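Local coordinates for MetRS related protein (Pyrococcus horikoshii, PDB 2CWP), which probably binds tRNA through an OB-fold domain of the kind found in methionyl-tRNA synthetases, at residues G20-A25 with I35-D40; K64-V69 with L98-E103. All coordinates share one frame; numbering follows the deposited sequence.

Contact 1. Residues G20-A25 with I35-D40; sequences GLVKKA and IKLIVD
The carbonyl oxygen of Ile38 receives two successive backbone donors from the facing strand: Lys23 N reaches Ile38 O at 2.8 Å, close to the line of the carbonyl though its N-H is bent away from it, while Lys24 N makes a weak bond to Ile38 O at 3.5 Å. Two residues set against one make a classic beta bulge, here in the antiparallel hairpin that strands 17-27 and 35-40 form in an OB-type domain. Lys23 takes the helix-like backbone conformation of the bulge's first position (phi -73°, psi -44°), and the register moves by one residue beyond it. On each side of the bulge the pairing is regular. Leu21 and Asp40 form a hydrogen-bonded pair, with Leu21 N to Asp40 O at 3.0 Å and Asp40 N to Leu21 O at 2.9 Å; past the bulge, Ile38 N returns a bond to Lys24 O at 2.9 Å.

The face carrying Val22, Ala25, Leu37 and Val39 is buried and apolar, and Phe68 of strand 65-69 packs on Val22, Leu37 and Val39. With CG turned away from its own carbonyl carbon (chi1 -52°), Leu37 brings CD2 to both Val22 CG1 and Ala25 CB. The Leu37 CD2 to Ala25 CB distance is only 3.4 Å, tight even for a single methyl, so the small Ala25 suits this place. Gly20 is also fitted to its place: Val39 CG1 lies 3.6 Å from Gly20 CA, where a beta carbon would collide with it.

Beside the face that carries Leu21, Lys24, Ile38 and Asp40, the side chains of Lys23 and Asp40 run side by side in the same direction, aliphatic carbons against CB. Asp40 OD1 accepts the backbone N-H of Gly42, while Lys23 NZ stops 4.5 Å from Asp40 OD2, beyond salt-bridge range.

Contact 2. Residues K64-V69 with L98-E103; sequences KKFIFV and LIPVPE
The loop that follows strand 96-97 lies across strand 65-69, and the direct backbone hydrogen bond between 98-103 and the strand runs from Val101 N to Lys65 O, 2.9 Å long. The N-H points almost straight at the oxygen (173°) but comes from above the carbonyl plane. Pro100, next to it, has no N-H to offer, and two waters extend the link. One water accepts from Lys65 N and donates to Val101 O and Glu103 OE1; the other accepts from Ile67 N and donates to Ile99 O, sitting in plane at the edge of the Phe66 ring.

Lys65 stretches its extended chain alongside the loop until NZ bonds Glu103 O at 3.0 Å, and the same ammonium group also bonds Val105 O. With an alanine in place of Lys65 the shared donor of both carbonyls is gone, and the loop around Glu103 and Val105 is likely to be less firmly tied to the strand.

Within the OB-type barrel the strand offers the loop an apolar surface as well. Phe66 holds CG anti to its carbonyl carbon (chi1 -59°), which swings the ring back to the loop although CB points away from it. Phe66 CZ meets Leu98 CD1 obliquely at 3.8 Å, Phe66 CE2 touches Pro100 CB, and Ile99 O comes to the ring edge, 3.4 Å from Phe66 CD2. The compact, branched Val101 fits closely against the strand: its CG2 rests 3.6 Å from Phe66 C, and its side chain crosses that of Ile67 at about a right angle, with Ile67 CG1 3.8 Å from Val101 CG2.

Contacts 1 and 2 have centres about 11 Å apart and meet through neighbouring antiparallel strands of one curled sheet. Strand 17-27 bonds strand 35-40 along one edge and, along its other edge, strand 65-69 and the residue before it: Gly20 N lies 2.9 Å from Phe66 O, and Val22 N 2.9 Å from Lys64 O, both probable hydrogen bonds. Packing follows the same route, with Phe68 CE1 3.4 Å from Gly20 O and Leu21 CD1 3.4 Å from Lys64 O. Contact 1 is thus a hairpin within the sheet, whereas contact 2 brings a later loop onto the sheet's next strand. Both belong to the putative tRNA-binding domain, but neither includes a bound nucleic acid.

Contact 1. Residues G20-A25 with I35-D40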
loop_
_atom_site.group_PDB
_atom_site.type_symbol
_atom_site.label_atom_id
_atom_site.label_comp_id
_atom_site.label_asym_id
_atom_site.label_seq_id
_atom_site.Cartn_x
_atom_site.Cartn_y
_atom_site.Cartn_z
ATOM N N GLY A 20 -1.912 -5.017 -5.999
ATOM C CA GLY A 20 -0.477 -5.187 -6.173
ATOM C C GLY A 20 0.060 -6.342 -5.361
ATOM O O GLY A 20 -0.415 -6.580 -4.250
ATOM N N LEU A 21 1.040 -7.069 -5.907
ATOM C CA LEU A 21 1.645 -8.205 -5.205
ATOM C C LEU A 21 2.942 -7.778 -4.542
ATOM O O LEU A 21 3.839 -7.264 -5.202
ATOM C CB LEU A 21 1.932 -9.360 -6.180
ATOM C CG LEU A 21 2.877 -10.466 -5.672
ATOM C CD1 LEU A 21 2.269 -11.124 -4.437
ATOM C CD2 LEU A 21 3.115 -11.515 -6.791
ATOM N N VAL A 22 3.044 -7.983 -3.237
ATOM C CA VAL A 22 4.253 -7.606 -2.512
ATOM C C VAL A 22 5.362 -8.630 -2.769
ATOM O O VAL A 22 5.342 -9.727 -2.219
ATOM C CB VAL A 22 3.978 -7.510 -0.996
ATOM C CG1 VAL A 22 5.272 -7.174 -0.245
ATOM C CG2 VAL A 22 2.912 -6.448 -0.741
ATOM N N LYS A 23 6.309 -8.268 -3.625
ATOM C CA LYS A 23 7.421 -9.150 -3.965
ATOM C C LYS A 23 8.394 -9.239 -2.794
ATOM O O LYS A 23 8.855 -10.319 -2.438
ATOM C CB LYS A 23 8.151 -8.630 -5.196
ATOM C CG LYS A 23 7.359 -8.749 -6.484
ATOM C CD LYS A 23 7.168 -10.206 -6.858
ATOM C CE LYS A 23 7.164 -10.384 -8.369
ATOM N NZ LYS A 23 7.043 -11.825 -8.734
ATOM N N LYS A 24 8.690 -8.093 -2.199
ATOM C CA LYS A 24 9.595 -8.041 -1.066
ATOM C C LYS A 24 9.190 -6.925 -0.113
ATOM O O LYS A 24 8.627 -5.903 -0.526
ATOM C CB LYS A 24 11.035 -7.821 -1.536
ATOM C CG LYS A 24 11.993 -7.601 -0.378
ATOM C CD LYS A 24 13.443 -7.763 -0.773
ATOM C CE LYS A 24 14.281 -7.931 0.474
ATOM N NZ LYS A 24 15.407 -8.862 0.234
ATOM N N ALA A 25 9.492 -7.129 1.161
ATOM C CA ALA A 25 9.171 -6.167 2.202
ATOM C C ALA A 25 10.235 -6.225 3.292
ATOM O O ALA A 25 10.512 -7.295 3.843
ATOM C CB ALA A 25 7.798 -6.493 2.790
ATOM N N ILE A 35 8.399 0.388 6.547
ATOM C CA ILE A 35 8.679 -0.821 5.782
ATOM C C ILE A 35 8.682 -0.461 4.296
ATOM O O ILE A 35 7.761 0.207 3.800
ATOM C CB ILE A 35 7.611 -1.921 5.998
ATOM C CG1 ILE A 35 7.553 -2.328 7.467
ATOM C CG2 ILE A 35 7.932 -3.126 5.130
ATOM C CD1 ILE A 35 6.582 -3.429 7.743
ATOM N N LYS A 36 9.722 -0.894 3.594
ATOM C CA LYS A 36 9.825 -0.642 2.163
ATOM C C LYS A 36 9.275 -1.858 1.442
ATOM O O LYS A 36 9.630 -2.992 1.768
ATOM C CB LYS A 36 11.278 -0.426 1.739
ATOM C CG LYS A 36 11.425 0.047 0.293
ATOM C CD LYS A 36 12.874 0.404 -0.035
ATOM C CE LYS A 36 13.618 -0.762 -0.665
ATOM N NZ LYS A 36 13.141 -1.027 -2.048
ATOM N N LEU A 37 8.393 -1.621 0.478
ATOM C CA LEU A 37 7.802 -2.708 -0.280
ATOM C C LEU A 37 8.141 -2.578 -1.755
ATOM O O LEU A 37 8.219 -1.474 -2.289
ATOM C CB LEU A 37 6.276 -2.683 -0.150
ATOM C CG LEU A 37 5.631 -2.634 1.235
ATOM C CD1 LEU A 37 4.167 -2.179 1.102
ATOM C CD2 LEU A 37 5.741 -3.998 1.892
ATOM N N ILE A 38 8.348 -3.711 -2.409
ATOM C CA ILE A 38 8.601 -3.714 -3.840
ATOM C C ILE A 38 7.344 -4.425 -4.315
ATOM O O ILE A 38 7.153 -5.625 -4.065
ATOM C CB ILE A 38 9.846 -4.525 -4.212
ATOM C CG1 ILE A 38 11.079 -3.882 -3.575
ATOM C CG2 ILE A 38 9.978 -4.595 -5.735
ATOM C CD1 ILE A 38 12.359 -4.671 -3.778
ATOM N N VAL A 39 6.483 -3.675 -4.988
ATOM C CA VAL A 39 5.197 -4.200 -5.428
ATOM C C VAL A 39 5.057 -4.351 -6.928
ATOM O O VAL A 39 5.341 -3.422 -7.690
ATOM C CB VAL A 39 4.091 -3.284 -4.894
ATOM C CG1 VAL A 39 2.716 -3.872 -5.163
ATOM C CG2 VAL A 39 4.336 -3.050 -3.410
ATOM N N ASP A 40 4.607 -5.533 -7.334
ATOM C CA ASP A 40 4.399 -5.872 -8.734
ATOM C C ASP A 40 2.935 -5.635 -9.107
ATOM O O ASP A 40 2.059 -6.321 -8.587
ATOM C CB ASP A 40 4.749 -7.354 -8.946
ATOM C CG ASP A 40 4.554 -7.815 -10.388
ATOM O OD1 ASP A 40 3.436 -7.712 -10.928
ATOM O OD2 ASP A 40 5.530 -8.294 -10.989
#

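Contact 2. Residues K64-V69 with L98-E103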
loop_
_atom_site.group_PDB
_atom_site.type_symbol
_atom_site.label_atom_id
_atom_site.label_comp_id
_atom_site.label_asym_id
_atom_site.label_seq_id
_atom_site.Cartn_x
_atom_site.Cartn_y
_atom_site.Cartn_z
ATOM N N LYS A 64 1.850 -11.549 -0.465
ATOM C CA LYS A 64 0.412 -11.275 -0.580
ATOM C C LYS A 64 0.059 -10.114 -1.511
ATOM O O LYS A 64 0.911 -9.298 -1.862
ATOM C CB LYS A 64 -0.185 -10.965 0.794
ATOM C CG LYS A 64 0.285 -11.845 1.938
ATOM C CD LYS A 64 -0.076 -13.296 1.756
ATOM C CE LYS A 64 -0.672 -13.850 3.050
ATOM N NZ LYS A 64 0.120 -13.444 4.244
ATOM N N LYS A 65 -1.218 -10.054 -1.890
ATOM C CA LYS A 65 -1.744 -8.987 -2.730
ATOM C C LYS A 65 -2.541 -8.034 -1.840
ATOM O O LYS A 65 -3.231 -8.480 -0.914
ATOM C CB LYS A 65 -2.673 -9.553 -3.806
ATOM C CG LYS A 65 -1.964 -10.452 -4.801
ATOM C CD LYS A 65 -2.891 -10.903 -5.915
ATOM C CE LYS A 65 -2.161 -11.869 -6.829
ATOM N NZ LYS A 65 -3.037 -12.373 -7.913
ATOM N N PHE A 66 -2.451 -6.737 -2.133
ATOM C CA PHE A 66 -3.169 -5.711 -1.382
ATOM C C PHE A 66 -3.600 -4.581 -2.315
ATOM O O PHE A 66 -3.195 -4.530 -3.483
ATOM C CB PHE A 66 -2.291 -5.090 -0.291
ATOM C CG PHE A 66 -1.780 -6.069 0.708
ATOM C CD1 PHE A 66 -0.516 -6.634 0.559
ATOM C CD2 PHE A 66 -2.568 -6.451 1.786
ATOM C CE1 PHE A 66 -0.040 -7.578 1.483
ATOM C CE2 PHE A 66 -2.103 -7.392 2.712
ATOM C CZ PHE A 66 -0.838 -7.955 2.558
ATOM N N ILE A 67 -4.408 -3.676 -1.772
ATOM C CA ILE A 67 -4.880 -2.522 -2.508
ATOM C C ILE A 67 -3.863 -1.409 -2.303
ATOM O O ILE A 67 -3.412 -1.180 -1.184
ATOM C CB ILE A 67 -6.193 -2.028 -1.956
ATOM C CG1 ILE A 67 -7.209 -3.170 -1.950
ATOM C CG2 ILE A 67 -6.648 -0.818 -2.755
ATOM C CD1 ILE A 67 -8.447 -2.863 -1.098
ATOM N N PHE A 68 -3.507 -0.718 -3.372
ATOM C CA PHE A 68 -2.545 0.379 -3.289
ATOM C C PHE A 68 -3.047 1.562 -4.116
ATOM O O PHE A 68 -3.572 1.362 -5.221
ATOM C CB PHE A 68 -1.177 -0.027 -3.877
ATOM C CG PHE A 68 -0.467 -1.131 -3.134
ATOM C CD1 PHE A 68 -0.745 -2.466 -3.407
ATOM C CD2 PHE A 68 0.530 -0.826 -2.204
ATOM C CE1 PHE A 68 -0.033 -3.503 -2.770
ATOM C CE2 PHE A 68 1.247 -1.839 -1.562
ATOM C CZ PHE A 68 0.967 -3.184 -1.847
ATOM N N VAL A 69 -2.906 2.779 -3.587
ATOM C CA VAL A 69 -3.269 3.985 -4.339
ATOM C C VAL A 69 -1.974 4.262 -5.112
ATOM O O VAL A 69 -0.937 4.469 -4.483
ATOM C CB VAL A 69 -3.507 5.202 -3.436
ATOM C CG1 VAL A 69 -4.055 6.334 -4.272
ATOM C CG2 VAL A 69 -4.446 4.872 -2.322
ATOM N N LEU A 98 -4.417 -5.525 8.170
ATOM C CA LEU A 98 -4.206 -5.669 6.735
ATOM C C LEU A 98 -5.523 -6.061 6.081
ATOM O O LEU A 98 -6.392 -6.666 6.711
ATOM C CB LEU A 98 -3.175 -6.762 6.426
ATOM C CG LEU A 98 -1.729 -6.471 6.820
ATOM C CD1 LEU A 98 -0.853 -7.630 6.375
ATOM C CD2 LEU A 98 -1.273 -5.160 6.179
ATOM N N ILE A 99 -5.667 -5.686 4.815
ATOM C CA ILE A 99 -6.837 -6.045 4.027
ATOM C C ILE A 99 -6.255 -6.726 2.792
ATOM O O ILE A 99 -5.980 -6.079 1.767
ATOM C CB ILE A 99 -7.665 -4.808 3.561
ATOM C CG1 ILE A 99 -8.222 -4.048 4.772
ATOM C CG2 ILE A 99 -8.824 -5.267 2.652
ATOM C CD1 ILE A 99 -8.930 -2.740 4.392
ATOM N N PRO A 100 -6.010 -8.038 2.883
ATOM C CA PRO A 100 -5.461 -8.686 1.688
ATOM C C PRO A 100 -6.537 -8.839 0.603
ATOM O O PRO A 100 -7.724 -8.920 0.901
ATOM C CB PRO A 100 -4.975 -10.044 2.216
ATOM C CG PRO A 100 -5.956 -10.340 3.353
ATOM C CD PRO A 100 -6.055 -8.963 4.033
ATOM N N VAL A 101 -6.103 -8.855 -0.653
ATOM C CA VAL A 101 -6.993 -9.048 -1.795
ATOM C C VAL A 101 -6.998 -10.574 -2.046
ATOM O O VAL A 101 -5.971 -11.225 -1.864
ATOM C CB VAL A 101 -6.408 -8.301 -3.026
ATOM C CG1 VAL A 101 -7.172 -8.633 -4.286
ATOM C CG2 VAL A 101 -6.411 -6.792 -2.749
ATOM N N PRO A 102 -8.145 -11.171 -2.435
ATOM C CA PRO A 102 -8.136 -12.630 -2.677
ATOM C C PRO A 102 -7.025 -13.011 -3.676
ATOM O O PRO A 102 -6.695 -12.237 -4.578
ATOM C CB PRO A 102 -9.528 -12.899 -3.245
ATOM C CG PRO A 102 -10.357 -11.828 -2.630
ATOM C CD PRO A 102 -9.472 -10.608 -2.714
ATOM N N GLU A 103 -6.462 -14.202 -3.525
ATOM C CA GLU A 103 -5.371 -14.639 -4.399
ATOM C C GLU A 103 -5.755 -14.674 -5.882
ATOM O O GLU A 103 -4.908 -14.448 -6.752
ATOM C CB GLU A 103 -4.868 -16.016 -3.962
ATOM C CG GLU A 103 -3.370 -16.168 -4.040
ATOM C CD GLU A 103 -2.665 -15.544 -2.851
ATOM O OE1 GLU A 103 -2.763 -14.310 -2.662
ATOM O OE2 GLU A 103 -2.010 -16.299 -2.099
HETATM O O HOH W 1 -3.343 -11.994 -0.976
HETATM O O HOH W 2 -5.287 -3.691 0.907
#